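Local coordinates for pyocin S8 (Pseudomonas aeruginosa, PDB 6W0V), which probably kills competing bacteria as a DNA-cutting bacteriocin of the H-N-H type, represented here by its nuclease domain in complex with the cognate immunity protein, at residues P80-K84 and A85-G89; W45-F48 and R49-W53; A34-L37 and R38-F42; D59-L62 and V63-F66. The protein carries 1 engineered substitution. All blocks are in the same frame, centred on the assembly; numbering follows the deposited sequence.

Overall arrangement
All four contacts are local, between residues close in the chain of one nuclease domain. Interaction 2, a run of helix 45-57, lies nearest the centre of the chain and combines an aromatic inner side with a charged outer one. Interaction 3 packs against it through L37 and F42, joining helix 31-37 to strand 41-42 with exposed charged groups about a buried apolar pair. Interaction 4 is a short capped helix; its F66 touches P80 of interaction 1, and P80 also meets W53 of interaction 2. Interaction 1 is a loop that bears on the immunity protein and relies mainly on backbone bonds. Its centre is about 27 Å from that of interaction 3, across the chain's centre.

Interaction 1: residues P80-K84 and A85-G89; sequences PFTPK and AEQAG
T82 and Q87 meet across a 3-10 turn in the loop between helix 68-75 and strand 95-98, their side chains sliding past each other in opposite directions. The threonine holds OG1 between its backbone N and carbonyl carbon (chi1 71°), which turns the hydroxyl toward the following residues. From there T82 OG1 donates to P83 O at 2.8 Å. P83 O also takes E86 N at 2.9 Å, from the opposite face of the carbonyl plane, so two donors clasp it from either side. A second 3-10 bond, Q87 N to K84 O at 2.9 Å, completes the turn. Proline suits position 83 because its restricted phi feeds the chain into the turn. The Q87 chain runs extended beyond CG and lays its amide group alongside K84 CA, with the amide plane 49° from the F81 ring. K84 reaches outward to P44 O of the immunity protein, and the F81 ring stacks on F51 of that chain, whereas E86 turns back to T118 of the nuclease. Side chain against side chain, T82 OG1 lies 3.1 Å from Q87 CG.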
loop_
_atom_site.group_PDB
_atom_site.type_symbol
_atom_site.label_atom_id
_atom_site.label_comp_id
_atom_site.label_asym_id
_atom_site.label_seq_id
_atom_site.Cartn_x
_atom_site.Cartn_y
_atom_site.Cartn_z
ATOM N N PRO A 80 1.453 1.538 -1.025
ATOM C CA PRO A 80 1.092 0.866 0.209
ATOM C C PRO A 80 -0.425 0.696 0.269
ATOM O O PRO A 80 -1.193 1.522 -0.167
ATOM C CB PRO A 80 1.603 1.776 1.319
ATOM C CG PRO A 80 1.688 3.135 0.673
ATOM C CD PRO A 80 1.982 2.880 -0.790
ATOM N N PHE A 81 -0.837 -0.415 0.845
ATOM C CA PHE A 81 -2.244 -0.634 1.189
ATOM C C PHE A 81 -2.626 0.339 2.281
ATOM O O PHE A 81 -1.823 0.594 3.196
ATOM C CB PHE A 81 -2.426 -2.049 1.705
ATOM C CG PHE A 81 -2.431 -3.065 0.608
ATOM C CD1 PHE A 81 -1.250 -3.502 0.044
ATOM C CD2 PHE A 81 -3.629 -3.546 0.110
ATOM C CE1 PHE A 81 -1.267 -4.429 -0.982
ATOM C CE2 PHE A 81 -3.640 -4.471 -0.917
ATOM C CZ PHE A 81 -2.458 -4.904 -1.466
ATOM N N THR A 82 -3.846 0.826 2.197
ATOM C CA THR A 82 -4.451 1.604 3.285
ATOM C C THR A 82 -5.003 0.605 4.273
ATOM O O THR A 82 -5.210 -0.563 3.937
ATOM C CB THR A 82 -5.573 2.517 2.801
ATOM O OG1 THR A 82 -6.704 1.734 2.447
ATOM C CG2 THR A 82 -5.161 3.331 1.602
ATOM N N PRO A 83 -5.317 1.063 5.492
ATOM C CA PRO A 83 -6.125 0.247 6.381
ATOM C C PRO A 83 -7.393 -0.122 5.616
ATOM O O PRO A 83 -7.873 0.634 4.783
ATOM C CB PRO A 83 -6.401 1.146 7.582
ATOM C CG PRO A 83 -5.257 2.129 7.552
ATOM C CD PRO A 83 -4.958 2.358 6.083
ATOM N N LYS A 84 -7.918 -1.292 5.923
ATOM C CA LYS A 84 -9.128 -1.815 5.267
ATOM C C LYS A 84 -10.243 -0.772 5.320
ATOM O O LYS A 84 -10.949 -0.633 4.321
ATOM C CB LYS A 84 -9.559 -3.096 5.967
ATOM C CG LYS A 84 -10.843 -3.668 5.412
ATOM C CD LYS A 84 -11.191 -4.983 5.997
ATOM C CE LYS A 84 -12.550 -5.429 5.529
ATOM N NZ LYS A 84 -12.680 -6.891 5.671
ATOM N N ALA A 85 -10.380 -0.061 6.438
ATOM C CA ALA A 85 -11.477 0.898 6.693
ATOM C C ALA A 85 -11.431 2.001 5.635
ATOM O O ALA A 85 -12.465 2.641 5.397
ATOM C CB ALA A 85 -11.354 1.476 8.080
ATOM N N GLU A 86 -10.261 2.203 5.030
ATOM C CA GLU A 86 -10.016 3.325 4.097
ATOM C C GLU A 86 -10.021 2.808 2.663
ATOM O O GLU A 86 -9.870 3.609 1.750
ATOM C CB GLU A 86 -8.704 3.999 4.477
ATOM C CG GLU A 86 -8.845 4.910 5.674
ATOM C CD GLU A 86 -9.995 5.894 5.553
ATOM O OE1 GLU A 86 -10.756 5.998 6.524
ATOM O OE2 GLU A 86 -10.130 6.552 4.475
ATOM N N GLN A 87 -10.226 1.514 2.473
ATOM C CA GLN A 87 -10.299 0.916 1.123
ATOM C C GLN A 87 -11.707 1.120 0.577
ATOM O O GLN A 87 -12.659 1.225 1.367
ATOM C CB GLN A 87 -9.914 -0.551 1.181
ATOM C CG GLN A 87 -8.567 -0.728 1.856
ATOM C CD GLN A 87 -8.105 -2.156 1.956
ATOM O OE1 GLN A 87 -6.974 -2.408 2.367
ATOM N NE2 GLN A 87 -8.964 -3.077 1.560
ATOM N N ALA A 88 -11.810 1.193 -0.740
ATOM C CA ALA A 88 -13.091 1.307 -1.460
ATOM C C ALA A 88 -13.121 0.188 -2.486
ATOM O O ALA A 88 -12.594 0.385 -3.612
ATOM C CB ALA A 88 -13.221 2.663 -2.089
ATOM N N GLY A 89 -13.629 -0.961 -2.036
ATOM C CA GLY A 89 -13.696 -2.206 -2.811
ATOM C C GLY A 89 -12.341 -2.539 -3.389
ATOM O O GLY A 89 -11.374 -2.661 -2.602
#

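Interaction 2: residues W45-F48 and R49-W53; sequences WRDF and REQFW
R46 and E50, one helical turn apart, form a salt bridge on the outer side of helix 45-57. R46 NE donates to E50 OE2 at 2.7 Å with an angle of 167°; the oxygen lies in the guanidinium plane, yet the nitrogen stands above the carboxylate plane, the two planes being 77° apart. A weak second bond comes from R46 NH2. One residue on, Q51 NE2 donates a hydrogen bond to D47 OD1 at 2.7 Å, on the syn side but clearly out of the carboxylate plane. One water joins D47 OD1 to E50 OE1, tying together two carboxylates whose like charges would otherwise probably repel; a different water donates to E50 OE2 and accepts from R49 NH2. R49 bends at chi2 and chi3, carrying its guanidinium past R46 CG to its main partner, G77 O, while R49 CB sits over one face of the W45 ring near the rim, 4.0 Å above the plane. The i to i+4 backbone bonds, such as R49 N to W45 O at 2.7 Å, set this spacing. F48 CE2 meets F52 CD2 at 3.9 Å; both residues are buried, so large apolar rings suit this inner side. Around it, W45, F52 and W53 pack on strands 95-98 and 114-117, and F48 and F52 reach L37 of helix 31-37.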
loop_
_atom_site.group_PDB
_atom_site.type_symbol
_atom_site.label_atom_id
_atom_site.label_comp_id
_atom_site.label_asym_id
_atom_site.label_seq_id
_atom_site.Cartn_x
_atom_site.Cartn_y
_atom_site.Cartn_z
ATOM N N TRP A 45 3.109 7.285 -15.580
ATOM C CA TRP A 45 2.554 7.484 -14.233
ATOM C C TRP A 45 3.098 6.384 -13.323
ATOM O O TRP A 45 3.536 6.689 -12.212
ATOM C CB TRP A 45 1.035 7.476 -14.258
ATOM C CG TRP A 45 0.570 7.661 -12.857
ATOM C CD1 TRP A 45 -0.052 6.760 -12.048
ATOM C CD2 TRP A 45 0.845 8.811 -12.054
ATOM N NE1 TRP A 45 -0.238 7.305 -10.809
ATOM C CE2 TRP A 45 0.293 8.563 -10.783
ATOM C CE3 TRP A 45 1.449 10.048 -12.303
ATOM C CZ2 TRP A 45 0.352 9.498 -9.756
ATOM C CZ3 TRP A 45 1.512 10.968 -11.282
ATOM C CH2 TRP A 45 0.966 10.696 -10.028
ATOM N N ARG A 46 3.090 5.150 -13.805
ATOM C CA ARG A 46 3.635 4.026 -13.022
ATOM C C ARG A 46 5.047 4.371 -12.565
ATOM O O ARG A 46 5.361 4.207 -11.397
ATOM C CB ARG A 46 3.672 2.764 -13.865
ATOM C CG ARG A 46 4.438 1.662 -13.167
ATOM C CD ARG A 46 4.464 0.453 -14.040
ATOM N NE ARG A 46 5.140 -0.582 -13.305
ATOM C CZ ARG A 46 5.208 -1.841 -13.690
ATOM N NH1 ARG A 46 4.643 -2.224 -14.819
ATOM N NH2 ARG A 46 5.837 -2.715 -12.927
ATOM N N ASP A 47 5.882 4.854 -13.469
ATOM C CA ASP A 47 7.291 5.141 -13.130
ATOM C C ASP A 47 7.320 6.180 -12.013
ATOM O O ASP A 47 7.995 6.017 -10.997
ATOM C CB ASP A 47 8.005 5.638 -14.371
ATOM C CG ASP A 47 9.455 5.964 -14.148
ATOM O OD1 ASP A 47 10.028 5.478 -13.173
ATOM O OD2 ASP A 47 9.987 6.688 -14.966
ATOM N N PHE A 48 6.523 7.221 -12.154
ATOM C CA PHE A 48 6.467 8.277 -11.135
ATOM C C PHE A 48 5.968 7.676 -9.830
ATOM O O PHE A 48 6.540 7.943 -8.786
ATOM C CB PHE A 48 5.528 9.385 -11.584
ATOM C CG PHE A 48 5.386 10.459 -10.548
ATOM C CD1 PHE A 48 6.264 11.526 -10.509
ATOM C CD2 PHE A 48 4.386 10.388 -9.600
ATOM C CE1 PHE A 48 6.142 12.505 -9.539
ATOM C CE2 PHE A 48 4.266 11.367 -8.631
ATOM C CZ PHE A 48 5.129 12.437 -8.615
ATOM N N ARG A 49 4.876 6.935 -9.911
ATOM C CA ARG A 49 4.264 6.356 -8.702
ATOM C C ARG A 49 5.315 5.485 -8.019
ATOM O O ARG A 49 5.426 5.525 -6.787
ATOM C CB ARG A 49 3.016 5.562 -9.066
ATOM C CG ARG A 49 2.401 4.880 -7.858
ATOM C CD ARG A 49 2.876 3.459 -7.769
ATOM N NE ARG A 49 2.271 2.697 -8.841
ATOM C CZ ARG A 49 2.664 1.484 -9.186
ATOM N NH1 ARG A 49 2.060 0.840 -10.166
ATOM N NH2 ARG A 49 3.659 0.914 -8.530
ATOM N N GLU A 50 6.030 4.686 -8.795
ATOM C CA GLU A 50 7.049 3.790 -8.209
ATOM C C GLU A 50 8.125 4.629 -7.536
ATOM O O GLU A 50 8.487 4.374 -6.406
ATOM C CB GLU A 50 7.674 2.915 -9.271
ATOM C CG GLU A 50 6.744 1.835 -9.717
ATOM C CD GLU A 50 7.384 0.887 -10.700
ATOM O OE1 GLU A 50 8.575 1.082 -11.016
ATOM O OE2 GLU A 50 6.690 -0.035 -11.139
ATOM N N GLN A 51 8.655 5.616 -8.229
ATOM C CA GLN A 51 9.774 6.385 -7.664
ATOM C C GLN A 51 9.261 7.136 -6.445
ATOM O O GLN A 51 10.009 7.324 -5.503
ATOM C CB GLN A 51 10.344 7.309 -8.721
ATOM C CG GLN A 51 10.990 6.525 -9.844
ATOM C CD GLN A 51 11.844 7.421 -10.693
ATOM O OE1 GLN A 51 12.498 8.325 -10.182
ATOM N NE2 GLN A 51 11.804 7.185 -11.995
ATOM N N PHE A 52 8.006 7.547 -6.493
ATOM C CA PHE A 52 7.335 8.242 -5.380
ATOM C C PHE A 52 7.399 7.343 -4.149
ATOM O O PHE A 52 7.935 7.722 -3.101
ATOM C CB PHE A 52 5.913 8.554 -5.821
ATOM C CG PHE A 52 5.073 9.213 -4.779
ATOM C CD1 PHE A 52 4.518 8.477 -3.748
ATOM C CD2 PHE A 52 4.835 10.572 -4.844
ATOM C CE1 PHE A 52 3.723 9.098 -2.808
ATOM C CE2 PHE A 52 4.037 11.192 -3.907
ATOM C CZ PHE A 52 3.489 10.454 -2.888
ATOM N N TRP A 53 6.878 6.144 -4.297
ATOM C CA TRP A 53 6.789 5.248 -3.127
ATOM C C TRP A 53 8.174 4.768 -2.738
ATOM O O TRP A 53 8.395 4.594 -1.547
ATOM C CB TRP A 53 5.838 4.105 -3.401
ATOM C CG TRP A 53 4.439 4.608 -3.417
ATOM C CD1 TRP A 53 3.580 4.591 -4.467
ATOM C CD2 TRP A 53 3.762 5.287 -2.352
ATOM N NE1 TRP A 53 2.398 5.166 -4.114
ATOM C CE2 TRP A 53 2.475 5.602 -2.821
ATOM C CE3 TRP A 53 4.090 5.615 -1.036
ATOM C CZ2 TRP A 53 1.523 6.225 -2.023
ATOM C CZ3 TRP A 53 3.154 6.241 -0.251
ATOM C CH2 TRP A 53 1.889 6.547 -0.740
HETATM O O HOH W 1 5.283 -1.451 -9.773
HETATM O O HOH W 2 12.287 7.734 -15.065
HETATM O O HOH W 3 10.202 3.174 -11.785
#

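Interaction 3: residues A34-L37 and R38-F42; sequences ADQL and RGKEF
K40 folds back over the C-terminal part of helix 31-37, where L37 and Q36 present their carbonyls. K40 CB lies 3.2 Å from L37 O, and CG passes beside the same oxygen. CD and CE move on to Q36 O, and the chain, extended beyond CG, brings K40 NZ to Q36 O at 2.7 Å. The backbone prepares this path: a type II turn runs from L37 to K40, closed by K40 N to L37 O at 2.9 Å, and G39 occupies its third position with a positive phi of 83°, which glycine adopts easily. R38 goes the other way. R38 N binds A34 O at 2.7 Å, an oxygen that L37 N also reaches, and the arginine side chain, bent at chi3 (52°), lies beside D35 and points the same way. R38 NH2 then donates to D35 OD1 at 2.8 Å in the guanidinium plane, on the anti side, though somewhat out of the carboxylate plane; NH1 goes to G8 O. On the buried side F42 CZ touches L37 CD2 at 3.7 Å, the two side chains at about a right angle, with L37 O at the ring edge. Thus A34 O is met by R38 N, L37 O by K40 N, Q36 O by K40 NZ, and D35 O by a water that also donates to R38 O; the negative end of the helix dipole would probably favour the K40 ammonium, while R38 rests on its salt bridge.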
loop_
_atom_site.group_PDB
_atom_site.type_symbol
_atom_site.label_atom_id
_atom_site.label_comp_id
_atom_site.label_asym_id
_atom_site.label_seq_id
_atom_site.Cartn_x
_atom_site.Cartn_y
_atom_site.Cartn_z
ATOM N N ALA A 34 9.100 15.344 -2.864
ATOM C CA ALA A 34 9.186 16.240 -4.036
ATOM C C ALA A 34 10.662 16.357 -4.418
ATOM O O ALA A 34 10.983 16.238 -5.602
ATOM C CB ALA A 34 8.570 17.578 -3.742
ATOM N N ASP A 35 11.542 16.501 -3.429
ATOM C CA ASP A 35 12.999 16.665 -3.664
ATOM C C ASP A 35 13.550 15.500 -4.483
ATOM O O ASP A 35 14.513 15.714 -5.216
ATOM C CB ASP A 35 13.763 16.793 -2.351
ATOM C CG ASP A 35 13.502 18.100 -1.630
ATOM O OD1 ASP A 35 13.023 19.047 -2.278
ATOM O OD2 ASP A 35 13.777 18.159 -0.431
ATOM N N GLN A 36 12.980 14.308 -4.337
ATOM C CA GLN A 36 13.499 13.075 -4.978
ATOM C C GLN A 36 12.886 12.889 -6.360
ATOM O O GLN A 36 13.303 11.967 -7.064
ATOM C CB GLN A 36 13.174 11.855 -4.118
ATOM C CG GLN A 36 13.786 11.918 -2.728
ATOM C CD GLN A 36 15.259 12.228 -2.808
ATOM O OE1 GLN A 36 15.964 11.742 -3.691
ATOM N NE2 GLN A 36 15.733 13.065 -1.901
ATOM N N LEU A 37 11.922 13.726 -6.732
ATOM C CA LEU A 37 11.162 13.509 -7.983
ATOM C C LEU A 37 11.325 14.718 -8.878
ATOM O O LEU A 37 11.492 14.522 -10.080
ATOM C CB LEU A 37 9.695 13.285 -7.640
ATOM C CG LEU A 37 9.443 12.104 -6.714
ATOM C CD1 LEU A 37 8.015 12.140 -6.212
ATOM C CD2 LEU A 37 9.752 10.794 -7.418
ATOM N N ARG A 38 11.270 15.899 -8.278
ATOM C CA ARG A 38 11.273 17.167 -9.021
ATOM C C ARG A 38 12.453 17.177 -9.988
ATOM O O ARG A 38 13.589 16.905 -9.583
ATOM C CB ARG A 38 11.357 18.340 -8.054
ATOM C CG ARG A 38 11.447 19.670 -8.779
ATOM C CD ARG A 38 11.520 20.818 -7.818
ATOM N NE ARG A 38 12.574 20.608 -6.840
ATOM C CZ ARG A 38 12.396 20.177 -5.598
ATOM N NH1 ARG A 38 11.189 19.860 -5.158
ATOM N NH2 ARG A 38 13.448 20.043 -4.810
ATOM N N GLY A 39 12.168 17.513 -11.242
ATOM C CA GLY A 39 13.208 17.702 -12.262
ATOM C C GLY A 39 13.640 16.396 -12.894
ATOM O O GLY A 39 14.428 16.422 -13.872
ATOM N N LYS A 40 13.162 15.272 -12.385
ATOM C CA LYS A 40 13.513 13.984 -12.995
ATOM C C LYS A 40 12.503 13.664 -14.080
ATOM O O LYS A 40 11.346 14.140 -13.997
ATOM C CB LYS A 40 13.559 12.890 -11.936
ATOM C CG LYS A 40 14.605 13.132 -10.869
ATOM C CD LYS A 40 14.708 11.983 -9.921
ATOM C CE LYS A 40 15.856 12.137 -8.952
ATOM N NZ LYS A 40 15.779 11.123 -7.879
ATOM N N GLU A 41 12.945 12.869 -15.040
ATOM C CA GLU A 41 12.073 12.338 -16.100
ATOM C C GLU A 41 11.346 11.134 -15.509
ATOM O O GLU A 41 11.963 10.352 -14.765
ATOM C CB GLU A 41 12.854 11.914 -17.340
ATOM C CG GLU A 41 11.952 11.384 -18.438
ATOM C CD GLU A 41 12.655 10.634 -19.552
ATOM O OE1 GLU A 41 12.380 10.949 -20.722
ATOM O OE2 GLU A 41 13.453 9.725 -19.249
ATOM N N PHE A 42 10.072 11.029 -15.825
ATOM C CA PHE A 42 9.236 9.846 -15.565
ATOM C C PHE A 42 8.732 9.328 -16.886
ATOM O O PHE A 42 8.378 10.134 -17.736
ATOM C CB PHE A 42 8.137 10.207 -14.586
ATOM C CG PHE A 42 8.785 10.623 -13.305
ATOM C CD1 PHE A 42 9.206 9.668 -12.401
ATOM C CD2 PHE A 42 9.113 11.946 -13.086
ATOM C CE1 PHE A 42 9.860 10.055 -11.252
ATOM C CE2 PHE A 42 9.760 12.328 -11.928
ATOM C CZ PHE A 42 10.135 11.377 -11.016
HETATM O O HOH W 4 10.502 20.220 -2.369
HETATM O O HOH W 5 14.866 15.204 -7.827
#

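Interaction 4: residues D59-L62 and V63-F66; sequences DPEL and VKYF
K64 places CG in the crowded position between its backbone N and carbonyl carbon (chi1 73°) and then runs fully extended, while E61 bends at chi2 (-47°); together these torsions send the ammonium and the carboxylate to the same spot. They form a salt bridge between K64 NZ and E61 OE2, although the modelled separation is so short that its exact length is doubtful. On the way K64 CB skirts P60 O at 3.3 Å. The aromatic residues that follow turn their edges to carbonyls: Y65 CE2 lies 3.3 Å from E61 O, and F66 CD1 lies equally far, 3.3 Å, from L62 O, so weakly positive ring hydrogens face electron-rich oxygen. L62 O also accepts Y65 N at 3.1 Å, from above its carbonyl plane. V63 N meets D59 O at 2.8 Å in a straight bond. Side chains L62, V63 and F66 face inward, L62 onto helices 31-37 and 45-57, V63 onto helix 68-75 and F66 onto helices 45-57 and 68-75. Proline suits position 60, the first turn of a helix, where no N-H is required, and D59 suits the place before it, since D59 OD1 takes weak bonds from E61 N and L62 N. This is the N-cap of a single-turn helix, 60-63, which unwinds through a type I turn from V63 to F66 to link helices 45-57 and 68-75.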
loop_
_atom_site.group_PDB
_atom_site.type_symbol
_atom_site.label_atom_id
_atom_site.label_comp_id
_atom_site.label_asym_id
_atom_site.label_seq_id
_atom_site.Cartn_x
_atom_site.Cartn_y
_atom_site.Cartn_z
ATOM N N ASP A 59 12.725 7.311 2.903
ATOM C CA ASP A 59 12.680 8.434 3.864
ATOM C C ASP A 59 12.383 7.850 5.234
ATOM O O ASP A 59 11.248 7.476 5.516
ATOM C CB ASP A 59 11.646 9.494 3.498
ATOM C CG ASP A 59 11.802 10.710 4.384
ATOM O OD1 ASP A 59 11.598 10.587 5.600
ATOM O OD2 ASP A 59 12.221 11.734 3.869
ATOM N N PRO A 60 13.394 7.744 6.114
ATOM C CA PRO A 60 13.180 7.136 7.424
ATOM C C PRO A 60 11.961 7.693 8.172
ATOM O O PRO A 60 11.222 6.918 8.757
ATOM C CB PRO A 60 14.472 7.482 8.174
ATOM C CG PRO A 60 15.511 7.539 7.081
ATOM C CD PRO A 60 14.790 8.142 5.893
ATOM N N GLU A 61 11.785 9.012 8.144
ATOM C CA GLU A 61 10.753 9.727 8.938
ATOM C C GLU A 61 9.364 9.535 8.325
ATOM O O GLU A 61 8.373 9.761 9.036
ATOM C CB GLU A 61 11.124 11.204 9.068
ATOM C CG GLU A 61 12.296 11.420 10.006
ATOM C CD GLU A 61 12.164 10.670 11.321
ATOM O OE1 GLU A 61 13.143 10.017 11.735
ATOM O OE2 GLU A 61 11.069 10.721 11.913
ATOM N N LEU A 62 9.269 9.134 7.061
ATOM C CA LEU A 62 7.953 8.794 6.472
ATOM C C LEU A 62 7.728 7.291 6.573
ATOM O O LEU A 62 6.610 6.891 6.915
ATOM C CB LEU A 62 7.910 9.241 5.015
ATOM C CG LEU A 62 7.983 10.747 4.816
ATOM C CD1 LEU A 62 8.103 11.068 3.338
ATOM C CD2 LEU A 62 6.765 11.432 5.409
ATOM N N VAL A 63 8.743 6.495 6.254
ATOM C CA VAL A 63 8.547 5.028 6.104
ATOM C C VAL A 63 8.251 4.441 7.485
ATOM O O VAL A 63 7.580 3.407 7.539
ATOM C CB VAL A 63 9.731 4.326 5.417
ATOM C CG1 VAL A 63 10.932 4.160 6.335
ATOM C CG2 VAL A 63 9.296 2.981 4.859
ATOM N N LYS A 64 8.698 5.096 8.557
ATOM C CA LYS A 64 8.490 4.579 9.933
ATOM C C LYS A 64 6.988 4.445 10.213
ATOM O O LYS A 64 6.641 3.681 11.109
ATOM C CB LYS A 64 9.183 5.463 10.968
ATOM C CG LYS A 64 8.527 6.808 11.227
ATOM C CD LYS A 64 9.279 7.620 12.250
ATOM C CE LYS A 64 8.636 8.959 12.529
ATOM N NZ LYS A 64 9.461 9.766 13.454
ATOM N N TYR A 65 6.126 5.136 9.465
ATOM C CA TYR A 65 4.655 5.103 9.668
ATOM C C TYR A 65 4.031 3.964 8.871
ATOM O O TYR A 65 2.799 3.870 8.839
ATOM C CB TYR A 65 4.036 6.447 9.294
ATOM C CG TYR A 65 4.383 7.516 10.287
ATOM C CD1 TYR A 65 3.730 7.580 11.505
ATOM C CD2 TYR A 65 5.406 8.416 10.045
ATOM C CE1 TYR A 65 4.051 8.545 12.442
ATOM C CE2 TYR A 65 5.742 9.387 10.971
ATOM C CZ TYR A 65 5.064 9.448 12.175
ATOM O OH TYR A 65 5.392 10.400 13.092
ATOM N N PHE A 66 4.865 3.148 8.232
ATOM C CA PHE A 66 4.437 1.974 7.445
ATOM C C PHE A 66 5.050 0.747 8.078
ATOM O O PHE A 66 6.207 0.795 8.563
ATOM C CB PHE A 66 4.879 2.061 5.988
ATOM C CG PHE A 66 4.323 3.264 5.286
ATOM C CD1 PHE A 66 4.967 4.481 5.403
ATOM C CD2 PHE A 66 3.145 3.190 4.567
ATOM C CE1 PHE A 66 4.461 5.605 4.772
ATOM C CE2 PHE A 66 2.646 4.315 3.927
ATOM C CZ PHE A 66 3.301 5.517 4.047
#